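Local coordinates for putative ABC transporter, periplasmic binding protein, amino acid (Neisseria gonorrhoeae, PDB 2YJP) that probably serves as the periplasmic solute receptor of an amino acid ABC transporter, binding L-cysteine in its ligand pocket, at residues Q193-E196 with T197-L201; W217-A220 with K221-N225; R109-Y112 with V113-G116. The protein carries 1 engineered substitution. All coordinates share one frame; numbering follows the deposited sequence.

Interaction 1 (Q193-E196 with T197-L201); sequences QNTE and TFDAL. With ZN (zinc ion), chain J.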
ATOM      1  N   GLN A 193       9.168  -2.577  -9.144  1.00 18.54           N
ATOM      2  CA  GLN A 193       9.406  -2.571  -7.730  1.00 18.65           C
ATOM      3  C   GLN A 193       9.639  -1.165  -7.167  1.00 18.20           C
ATOM      4  O   GLN A 193      10.220  -0.303  -7.894  1.00 19.00           O
ATOM      5  CB  GLN A 193      10.673  -3.375  -7.472  1.00 18.72           C
ATOM      6  CG  GLN A 193      10.611  -4.750  -8.035  1.00 23.14           C
ATOM      7  CD  GLN A 193      11.848  -5.596  -7.610  1.00 31.96           C
ATOM      8  OE1 GLN A 193      12.205  -5.629  -6.434  1.00 33.09           O
ATOM      9  NE2 GLN A 193      12.489  -6.262  -8.571  1.00 33.27           N
ATOM     10  N   ASN A 194       9.300  -0.945  -5.889  1.00 15.86           N
ATOM     11  CA  ASN A 194       9.547   0.364  -5.300  1.00 17.13           C
ATOM     12  C   ASN A 194      11.021   0.718  -5.239  1.00 17.52           C
ATOM     13  O   ASN A 194      11.362   1.827  -5.532  1.00 17.07           O
ATOM     14  CB  ASN A 194       8.865   0.573  -3.913  1.00 16.22           C
ATOM     15  CG  ASN A 194       7.322   0.650  -4.038  1.00 19.49           C
ATOM     16  OD1 ASN A 194       6.814   1.519  -4.751  1.00 17.27           O
ATOM     17  ND2 ASN A 194       6.588  -0.314  -3.414  1.00 14.38           N
ATOM     18  N   THR A 195      11.860  -0.205  -4.791  1.00 20.22           N
ATOM     19  CA  THR A 195      13.295   0.015  -4.672  1.00 22.39           C
ATOM     20  C   THR A 195      13.885   0.475  -5.997  1.00 23.04           C
ATOM     21  O   THR A 195      14.588   1.461  -6.027  1.00 23.16           O
ATOM     22  CB  THR A 195      14.005  -1.261  -4.190  1.00 23.98           C
ATOM     23  OG1 THR A 195      13.481  -1.593  -2.895  1.00 26.45           O
ATOM     24  CG2 THR A 195      15.547  -1.001  -4.031  1.00 26.01           C
ATOM     25  N   GLU A 196      13.555  -0.197  -7.096  1.00 23.68           N
ATOM     26  CA  GLU A 196      13.995   0.272  -8.421  1.00 25.40           C
ATOM     27  C   GLU A 196      13.532   1.693  -8.690  1.00 23.72           C
ATOM     28  O   GLU A 196      14.329   2.524  -9.172  1.00 25.08           O
ATOM     29  CB  GLU A 196      13.470  -0.577  -9.574  1.00 26.64           C
ATOM     30  CG  GLU A 196      13.993  -1.968  -9.703  1.00 29.31           C
ATOM     31  CD  GLU A 196      13.169  -2.744 -10.776  1.00 36.31           C
ATOM     32  OE1 GLU A 196      11.870  -2.713 -10.756  1.00 32.24           O
ATOM     33  OE2 GLU A 196      13.829  -3.394 -11.643  1.00 36.81           O
ATOM     34  N   THR A 197      12.268   1.969  -8.389  1.00 22.19           N
ATOM     35  CA  THR A 197      11.684   3.269  -8.728  1.00 21.49           C
ATOM     36  C   THR A 197      12.386   4.430  -7.979  1.00 20.11           C
ATOM     37  O   THR A 197      12.770   5.445  -8.571  1.00 20.43           O
ATOM     38  CB  THR A 197      10.179   3.277  -8.438  1.00 21.74           C
ATOM     39  OG1 THR A 197       9.577   2.148  -9.087  1.00 22.02           O
ATOM     40  CG2 THR A 197       9.534   4.570  -8.977  1.00 20.25           C
ATOM     41  N   PHE A 198      12.601   4.252  -6.696  1.00 17.95           N
ATOM     42  CA  PHE A 198      13.261   5.271  -5.935  1.00 17.77           C
ATOM     43  C   PHE A 198      14.775   5.338  -6.284  1.00 18.43           C
ATOM     44  O   PHE A 198      15.325   6.424  -6.329  1.00 17.30           O
ATOM     45  CB  PHE A 198      13.039   5.069  -4.458  1.00 15.16           C
ATOM     46  CG  PHE A 198      11.680   5.401  -4.016  1.00 18.83           C
ATOM     47  CD1 PHE A 198      11.329   6.728  -3.676  1.00 16.80           C
ATOM     48  CD2 PHE A 198      10.698   4.403  -3.922  1.00 18.29           C
ATOM     49  CE1 PHE A 198      10.060   7.047  -3.257  1.00 13.81           C
ATOM     50  CE2 PHE A 198       9.401   4.734  -3.474  1.00 17.65           C
ATOM     51  CZ  PHE A 198       9.089   6.043  -3.116  1.00 17.21           C
ATOM     52  N   ASP A 199      15.418   4.190  -6.530  1.00 19.15           N
ATOM     53  CA  ASP A 199      16.777   4.186  -7.048  1.00 21.26           C
ATOM     54  C   ASP A 199      16.836   4.969  -8.366  1.00 20.62           C
ATOM     55  O   ASP A 199      17.783   5.687  -8.602  1.00 20.87           O
ATOM     56  CB  ASP A 199      17.375   2.772  -7.280  1.00 23.21           C
ATOM     57  CG  ASP A 199      17.762   2.036  -5.974  1.00 31.09           C
ATOM     58  OD1 ASP A 199      17.948   2.690  -4.901  1.00 36.28           O
ATOM     59  OD2 ASP A 199      17.903   0.768  -6.014  1.00 38.38           O
ATOM     60  N   ALA A 200      15.857   4.829  -9.243  1.00 19.39           N
ATOM     61  CA  ALA A 200      15.980   5.563 -10.492  1.00 20.80           C
ATOM     62  C   ALA A 200      15.892   7.064 -10.238  1.00 20.59           C
ATOM     63  O   ALA A 200      16.408   7.868 -11.021  1.00 21.45           O
ATOM     64  CB  ALA A 200      14.927   5.128 -11.475  1.00 20.76           C
ATOM     65  N   LEU A 201      15.258   7.444  -9.132  1.00 19.86           N
ATOM     66  CA  LEU A 201      15.088   8.864  -8.842  1.00 20.06           C
ATOM     67  C   LEU A 201      16.400   9.399  -8.302  1.00 21.59           C
ATOM     68  O   LEU A 201      16.924  10.443  -8.788  1.00 22.13           O
ATOM     69  CB  LEU A 201      13.890   9.114  -7.909  1.00 18.69           C
ATOM     70  CG  LEU A 201      13.762  10.580  -7.454  1.00 18.43           C
ATOM     71  CD1 LEU A 201      13.215  11.454  -8.572  1.00 13.09           C
ATOM     72  CD2 LEU A 201      12.939  10.668  -6.188  1.00 14.18           C
TER
HETATM   73 ZN    ZN J1275      13.050  -4.267 -13.191  1.00 61.41          ZN
HETATM   74  O   HOH W   1      10.983  -3.167 -13.843  1.00 16.18           O
HETATM   75  O   HOH W   2      14.869  -3.792 -14.788  1.00 38.03           O
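Gln193 O accepts the backbone N-H of Thr197, and the next three residues repeat this i to i+4 bonding. Residues 194-201 make up nearly all of helix 194-202, and Gln193 precedes it at the N-cap position. Thr197 N lies 3.1 Å from Gln193 O. Phe198 N to Asn194 O measures 3.0 Å and is nearly straight, at 168°.

Thr197 grips the same carbonyl a second time. Its OG1 donates to Gln193 O over 2.8 Å and comes from above the carbonyl plane, while the amide donor stays closer to that plane. With chi1 at -52°, OG1 sits beside the backbone N of Thr197, facing the preceding turn.

Glu196 is extended beyond CG; with CG beside its own backbone N (chi1 -68°), its carboxylate lies by the helix start. Glu196 OE1 accepts from Gln193 N at 3.1 Å. This is the half of a capping box made by the N3 side chain; Gln193 makes no return bond. The other oxygen, Glu196 OE2, binds a zinc ion at 1.9 Å. Two waters also bind this metal, and one of them donates to OE1. The amide and the zinc therefore hold the carboxylate by different oxygens, which restricts its rotation.

Helix 194-202 is the connection of a beta-alpha-beta crossover, leading from strand 187-191 to the parallel strand 208-212. Thr197 and Leu201 pack on Leu209 of the latter.

Phe198 turns its ring edge to the helix backbone, with CD2 3.1 Å from Asn194 O. The Asn194 amide is held from outside: OD1 pairs with His211 of the cysteine pocket and ND2 with Asp64. Thr195 and Asp199 run side by side, with Thr195 CG2 3.6 Å from Asp199 OD2. Asp199 and Asp203 belong to a zinc site seen crystallographically in this protein.

Interaction 2 (W217-A220 with K221-N225); sequences WAWA and KENPN. With ZN (zinc ion), chain F; EDO (1,2-ethanediol), chain K.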
ATOM      1  N   TRP A 217       6.423  10.865   2.171  1.00 17.74           N
ATOM      2  CA  TRP A 217       6.881  11.490   3.402  1.00 18.22           C
ATOM      3  C   TRP A 217       7.882  10.565   4.148  1.00 17.99           C
ATOM      4  O   TRP A 217       8.872  11.047   4.687  1.00 17.69           O
ATOM      5  CB  TRP A 217       5.724  11.873   4.325  1.00 18.23           C
ATOM      6  CG  TRP A 217       4.733  12.898   3.706  1.00 20.93           C
ATOM      7  CD1 TRP A 217       5.037  13.983   2.900  1.00 21.50           C
ATOM      8  CD2 TRP A 217       3.309  12.964   3.929  1.00 21.14           C
ATOM      9  NE1 TRP A 217       3.893  14.685   2.587  1.00 21.23           N
ATOM     10  CE2 TRP A 217       2.816  14.079   3.179  1.00 23.06           C
ATOM     11  CE3 TRP A 217       2.409  12.176   4.635  1.00 21.59           C
ATOM     12  CZ2 TRP A 217       1.434  14.437   3.150  1.00 21.70           C
ATOM     13  CZ3 TRP A 217       1.022  12.531   4.600  1.00 24.14           C
ATOM     14  CH2 TRP A 217       0.560  13.650   3.860  1.00 22.54           C
ATOM     15  N   ALA A 218       7.622   9.263   4.144  1.00 16.89           N
ATOM     16  CA  ALA A 218       8.446   8.318   4.945  1.00 17.24           C
ATOM     17  C   ALA A 218       9.803   8.134   4.278  1.00 17.33           C
ATOM     18  O   ALA A 218      10.861   8.059   4.952  1.00 17.63           O
ATOM     19  CB  ALA A 218       7.744   6.958   5.082  1.00 15.96           C
ATOM     20  N   TRP A 219       9.766   8.075   2.943  1.00 16.27           N
ATOM     21  CA  TRP A 219      10.980   7.967   2.181  1.00 15.97           C
ATOM     22  C   TRP A 219      11.841   9.254   2.292  1.00 17.01           C
ATOM     23  O   TRP A 219      13.043   9.169   2.487  1.00 18.09           O
ATOM     24  CB  TRP A 219      10.658   7.619   0.734  1.00 14.51           C
ATOM     25  CG  TRP A 219      11.890   7.387  -0.077  1.00 16.15           C
ATOM     26  CD1 TRP A 219      12.624   6.247  -0.129  1.00 17.02           C
ATOM     27  CD2 TRP A 219      12.548   8.334  -0.920  1.00 13.66           C
ATOM     28  NE1 TRP A 219      13.695   6.409  -1.000  1.00 18.43           N
ATOM     29  CE2 TRP A 219      13.666   7.687  -1.494  1.00 16.52           C
ATOM     30  CE3 TRP A 219      12.266   9.652  -1.299  1.00 15.24           C
ATOM     31  CZ2 TRP A 219      14.555   8.344  -2.393  1.00 14.65           C
ATOM     32  CZ3 TRP A 219      13.115  10.283  -2.241  1.00 14.35           C
ATOM     33  CH2 TRP A 219      14.259   9.629  -2.744  1.00 14.16           C
ATOM     34  N   ALA A 220      11.236  10.434   2.152  1.00 17.08           N
ATOM     35  CA  ALA A 220      11.978  11.710   2.138  1.00 17.23           C
ATOM     36  C   ALA A 220      12.654  12.003   3.481  1.00 17.90           C
ATOM     37  O   ALA A 220      13.734  12.635   3.557  1.00 19.11           O
ATOM     38  CB  ALA A 220      11.007  12.897   1.735  1.00 16.75           C
ATOM     39  N   LYS A 221      12.042  11.482   4.545  1.00 17.73           N
ATOM     40  CA  LYS A 221      12.588  11.554   5.878  1.00 18.19           C
ATOM     41  C   LYS A 221      14.027  10.947   5.924  1.00 18.91           C
ATOM     42  O   LYS A 221      14.905  11.461   6.638  1.00 19.73           O
ATOM     43  CB  LYS A 221      11.632  10.822   6.860  1.00 17.95           C
ATOM     44  CG  LYS A 221      12.011  11.084   8.347  1.00 21.73           C
ATOM     45  CD  LYS A 221      11.320  10.155   9.335  1.00 21.57           C
ATOM     46  CE  LYS A 221      11.708  10.519  10.754  1.00 24.02           C
ATOM     47  NZ  LYS A 221      10.950   9.727  11.808  1.00 26.33           N
ATOM     48  N   GLU A 222      14.239   9.836   5.212  1.00 16.81           N
ATOM     49  CA  GLU A 222      15.528   9.199   5.202  1.00 17.62           C
ATOM     50  C   GLU A 222      16.337   9.633   3.989  1.00 17.26           C
ATOM     51  O   GLU A 222      17.458   9.227   3.869  1.00 17.85           O
ATOM     52  CB  GLU A 222      15.413   7.630   5.238  1.00 18.68           C
ATOM     53  CG  GLU A 222      14.605   7.084   6.431  1.00 19.41           C
ATOM     54  CD  GLU A 222      15.171   7.437   7.808  1.00 22.69           C
ATOM     55  OE1 GLU A 222      16.347   7.792   8.008  1.00 24.20           O
ATOM     56  OE2 GLU A 222      14.404   7.350   8.753  1.00 31.04           O
ATOM     57  N   ASN A 223      15.762  10.431   3.094  1.00 17.25           N
ATOM     58  CA  ASN A 223      16.465  10.951   1.917  1.00 17.99           C
ATOM     59  C   ASN A 223      16.310  12.449   1.775  1.00 17.61           C
ATOM     60  O   ASN A 223      15.568  12.916   0.912  1.00 16.28           O
ATOM     61  CB  ASN A 223      15.944  10.256   0.665  1.00 17.91           C
ATOM     62  CG  ASN A 223      16.255   8.761   0.685  1.00 20.84           C
ATOM     63  OD1 ASN A 223      17.281   8.289   0.131  1.00 22.31           O
ATOM     64  ND2 ASN A 223      15.378   8.000   1.343  1.00 18.75           N
ATOM     65  N   PRO A 224      17.030  13.210   2.624  1.00 18.05           N
ATOM     66  CA  PRO A 224      16.723  14.627   2.778  1.00 17.32           C
ATOM     67  C   PRO A 224      17.176  15.551   1.635  1.00 17.79           C
ATOM     68  O   PRO A 224      16.932  16.718   1.702  1.00 17.22           O
ATOM     69  CB  PRO A 224      17.364  14.977   4.123  1.00 17.50           C
ATOM     70  CG  PRO A 224      18.587  14.047   4.167  1.00 19.92           C
ATOM     71  CD  PRO A 224      18.092  12.762   3.551  1.00 18.93           C
ATOM     72  N   ASN A 225      17.770  15.030   0.565  1.00 18.53           N
ATOM     73  CA  ASN A 225      17.963  15.873  -0.620  1.00 19.15           C
ATOM     74  C   ASN A 225      16.710  15.940  -1.494  1.00 19.21           C
ATOM     75  O   ASN A 225      16.675  16.619  -2.553  1.00 20.59           O
ATOM     76  CB  ASN A 225      19.199  15.416  -1.412  1.00 19.67           C
ATOM     77  CG  ASN A 225      20.514  15.831  -0.735  1.00 21.77           C
ATOM     78  OD1 ASN A 225      20.552  16.729   0.103  1.00 23.00           O
ATOM     79  ND2 ASN A 225      21.583  15.208  -1.121  1.00 20.80           N
TER
HETATM   80 ZN    ZN F1271      16.155   7.850  10.240  1.00 25.45          ZN
HETATM   81  C1  EDO K1276      22.051  11.378  -5.088  1.00 40.47           C
HETATM   82  O1  EDO K1276      20.766  11.635  -5.734  1.00 41.60           O
HETATM   83  C2  EDO K1276      22.407  12.579  -4.206  1.00 39.06           C
HETATM   84  O2  EDO K1276      21.253  13.292  -3.704  1.00 28.47           O
HETATM   85  O   HOH W   3      14.509   7.798  11.628  1.00 19.78           O
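Trp217 O accepts from Lys221 N at 3.2 Å in the last i to i+4 bond here, after which the backbone tightens to i to i+3 spacing. This is the C-terminal end of helix 213-222, at the surface of a periplasmic solute-binding protein of family 3. Glu222 N donates to Trp219 O, and a weak bond runs from Asn223 N to Ala220 O.

Asn223 carries the side-chain contact. Its ND2 reaches back to Trp219 O over 2.9 Å, almost straight at 177°, with the acceptor in the amide plane. Glu222 N meets the same oxygen from the opposite face of the carbonyl plane. The Asn223 amide also stacks on the indole of Trp219, the two planes being 13° apart. CG of Trp219 is anti to its backbone N (chi1 -175°), which swings the indole toward the helix end so that one face lies against the Asn223 amide. Phe198 and Phe226 also meet this indole.

Glu222 binds a zinc ion through both carboxylate oxygens, OE1 at 2.2 Å and OE2 at 2.4 Å. Lys221, fully extended, hydrogen-bonds through NZ to Val278 O. Asn223 CB completes the stack as a CH-pi contact, 3.8 Å from the centroid of the six-membered ring of Trp219.

Interaction 3 (R109-Y112 with V113-G116); sequences RVEY and VRSG. With CYS (cysteine), chain D.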
ATOM      1  N   ARG A 109      -1.051  -7.613  -7.761  1.00 21.24           N
ATOM      2  CA  ARG A 109      -2.000  -7.786  -6.665  1.00 20.24           C
ATOM      3  C   ARG A 109      -3.315  -8.414  -7.113  1.00 20.60           C
ATOM      4  O   ARG A 109      -3.754  -9.347  -6.484  1.00 19.67           O
ATOM      5  CB  ARG A 109      -2.258  -6.496  -5.910  1.00 18.92           C
ATOM      6  CG  ARG A 109      -1.042  -6.049  -5.083  1.00 19.70           C
ATOM      7  CD  ARG A 109      -1.310  -4.684  -4.460  1.00 18.48           C
ATOM      8  NE  ARG A 109      -1.368  -3.669  -5.506  1.00 18.44           N
ATOM      9  CZ  ARG A 109      -1.322  -2.377  -5.253  1.00 16.92           C
ATOM     10  NH1 ARG A 109      -1.238  -1.994  -4.002  1.00 16.17           N
ATOM     11  NH2 ARG A 109      -1.354  -1.498  -6.236  1.00 17.67           N
ATOM     12  N   VAL A 110      -3.904  -7.904  -8.197  1.00 20.75           N
ATOM     13  CA  VAL A 110      -5.133  -8.409  -8.731  1.00 21.84           C
ATOM     14  C   VAL A 110      -4.947  -9.868  -9.206  1.00 24.08           C
ATOM     15  O   VAL A 110      -5.689 -10.740  -8.766  1.00 24.46           O
ATOM     16  CB  VAL A 110      -5.670  -7.507  -9.897  1.00 23.13           C
ATOM     17  CG1 VAL A 110      -6.789  -8.227 -10.689  1.00 22.38           C
ATOM     18  CG2 VAL A 110      -6.154  -6.159  -9.354  1.00 21.39           C
ATOM     19  N   GLU A 111      -3.962 -10.117 -10.072  1.00 24.51           N
ATOM     20  CA  GLU A 111      -3.678 -11.463 -10.554  1.00 27.39           C
ATOM     21  C   GLU A 111      -3.464 -12.542  -9.449  1.00 26.39           C
ATOM     22  O   GLU A 111      -3.861 -13.670  -9.597  1.00 26.76           O
ATOM     23  CB  GLU A 111      -2.467 -11.433 -11.524  1.00 28.35           C
ATOM     24  CG  GLU A 111      -2.047 -12.828 -12.035  1.00 34.49           C
ATOM     25  CD  GLU A 111      -3.196 -13.590 -12.742  1.00 44.58           C
ATOM     26  OE1 GLU A 111      -3.936 -13.016 -13.561  1.00 47.16           O
ATOM     27  OE2 GLU A 111      -3.391 -14.790 -12.504  1.00 48.55           O
ATOM     28  N   TYR A 112      -2.843 -12.163  -8.347  1.00 25.49           N
ATOM     29  CA  TYR A 112      -2.425 -13.128  -7.333  1.00 25.58           C
ATOM     30  C   TYR A 112      -3.621 -13.551  -6.530  1.00 25.74           C
ATOM     31  O   TYR A 112      -3.741 -14.708  -6.138  1.00 26.00           O
ATOM     32  CB  TYR A 112      -1.389 -12.496  -6.389  1.00 24.41           C
ATOM     33  CG  TYR A 112       0.078 -12.618  -6.819  1.00 25.73           C
ATOM     34  CD1 TYR A 112       0.468 -12.682  -8.090  1.00 26.31           C
ATOM     35  CD2 TYR A 112       1.050 -12.671  -5.930  1.00 25.54           C
ATOM     36  CE1 TYR A 112       1.816 -12.789  -8.437  1.00 27.02           C
ATOM     37  CE2 TYR A 112       2.377 -12.738  -6.280  1.00 26.62           C
ATOM     38  CZ  TYR A 112       2.767 -12.806  -7.513  1.00 28.62           C
ATOM     39  OH  TYR A 112       4.123 -12.900  -7.779  1.00 29.54           O
ATOM     40  N   VAL A 113      -4.509 -12.597  -6.277  1.00 25.21           N
ATOM     41  CA  VAL A 113      -5.723 -12.899  -5.546  1.00 25.85           C
ATOM     42  C   VAL A 113      -6.721 -13.589  -6.467  1.00 27.75           C
ATOM     43  O   VAL A 113      -7.431 -14.489  -6.037  1.00 28.73           O
ATOM     44  CB  VAL A 113      -6.309 -11.592  -4.913  1.00 25.88           C
ATOM     45  CG1 VAL A 113      -7.531 -11.225  -5.480  1.00 25.87           C
ATOM     46  CG2 VAL A 113      -6.886 -11.868  -3.744  1.00 22.78           C
ATOM     47  N   ARG A 114      -6.743 -13.175  -7.736  1.00 28.81           N
ATOM     48  CA  ARG A 114      -7.672 -13.746  -8.693  1.00 31.49           C
ATOM     49  C   ARG A 114      -7.382 -15.223  -8.960  1.00 32.90           C
ATOM     50  O   ARG A 114      -8.307 -16.044  -9.019  1.00 33.65           O
ATOM     51  CB  ARG A 114      -7.602 -13.003 -10.026  1.00 32.43           C
ATOM     52  CG  ARG A 114      -8.864 -13.135 -10.839  1.00 38.21           C
ATOM     53  CD  ARG A 114      -8.659 -13.127 -12.355  1.00 46.81           C
ATOM     54  NE  ARG A 114      -7.576 -12.265 -12.804  1.00 48.41           N
ATOM     55  CZ  ARG A 114      -7.730 -11.012 -13.221  1.00 52.37           C
ATOM     56  NH1 ARG A 114      -8.942 -10.445 -13.226  1.00 51.71           N
ATOM     57  NH2 ARG A 114      -6.661 -10.328 -13.653  1.00 51.60           N
ATOM     58  N   SER A 115      -6.101 -15.543  -9.164  1.00 31.95           N
ATOM     59  CA  SER A 115      -5.687 -16.878  -9.545  1.00 33.37           C
ATOM     60  C   SER A 115      -5.592 -17.826  -8.341  1.00 33.15           C
ATOM     61  O   SER A 115      -5.286 -18.981  -8.520  1.00 34.48           O
ATOM     62  CB  SER A 115      -4.344 -16.803 -10.254  1.00 33.57           C
ATOM     63  OG  SER A 115      -3.383 -16.368  -9.332  1.00 32.46           O
ATOM     64  N   GLY A 116      -5.808 -17.338  -7.115  1.00 31.75           N
ATOM     65  CA  GLY A 116      -5.702 -18.197  -5.941  1.00 30.57           C
ATOM     66  C   GLY A 116      -4.302 -18.270  -5.367  1.00 30.03           C
ATOM     67  O   GLY A 116      -4.066 -18.978  -4.397  1.00 30.62           O
TER
HETATM   68  N   CYS D 350      -1.841   2.194  -2.394  1.00 13.94           N
HETATM   69  CA  CYS D 350      -1.479   2.475  -3.802  1.00 16.00           C
HETATM   70  C   CYS D 350      -2.112   1.427  -4.721  1.00 15.80           C
HETATM   71  O   CYS D 350      -2.870   0.542  -4.220  1.00 14.71           O
HETATM   72  CB  CYS D 350       0.028   2.456  -4.016  1.00 17.11           C
HETATM   73  SG  CYS D 350       0.839   0.925  -3.524  1.00 19.99           S
HETATM   74  OXT CYS D 350      -1.878   1.485  -5.931  1.00 15.48           O
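Backbone bonds join Arg109, Val110 and Glu111 to the residues four places on. Arg114 N donates to Val110 O at 2.8 Å and Ser115 N to Glu111 O at 3.0 Å. The bond from Val113 N to Arg109 O is weak. Gly116 then leaves the helix with a positive phi of 88°.

One side-chain bond doubles the last link. Ser115 OG donates to Glu111 O over 2.8 Å, so this carbonyl holds both the amide and the hydroxyl of the same residue. A chi1 of 66° places OG between the backbone N and the carbonyl carbon of Ser115, within reach of the turn before.

The charged contact is looser. Glu111 bends at chi2 and brings OE1 to the edge of the Arg114 guanidinium, near its plane. The salt bridge is long, with Glu111 OE1 3.8 Å from Arg114 NE, and the two groups are turned 48° against each other.

A van der Waals contact uses a face of the same guanidinium. Val110 CG1 lies over it, 3.6 Å from Arg114 NH2.

Arg109, at the helix start, is the residue of this contact that binds the ligand. Its NH2 donates to OXT of the bound cysteine at 3.0 Å, in the guanidinium plane, while the NH1 bond to the second carboxylate oxygen is weak. Ala106 O and Ala123 O fix this guanidinium from the protein side, and Arg131, close to Arg109, also hydrogen-bonds to the ligand.

The helix connects strands 99-103 and 120-121 of a parallel sheet, a beta-alpha-beta crossover. Val110 and Val113 rest on Val135 of strand 135-137.

Overall arrangement
Interactions 1 and 2 are neighbours, with centres 14 Å apart. Their helices meet where Phe198 CD1 approaches Trp219 CE2 to 3.3 Å, and Leu201 CD2 comes within 3.8 Å of Trp219 CH2. Interaction 3 stands apart, its centre about 24 Å from that of interaction 1 and about 32 Å from that of interaction 2. The bound cysteine relates interactions 1 and 3. The start of helix 109-114 supplies a direct ligand contact, whereas the start of helix 194-202 reaches the pocket indirectly, through His211. The nearest atoms of these two interactions are about 8 Å apart. Interaction 2 is a surface contact on the other side of the chain's centre from interaction 3.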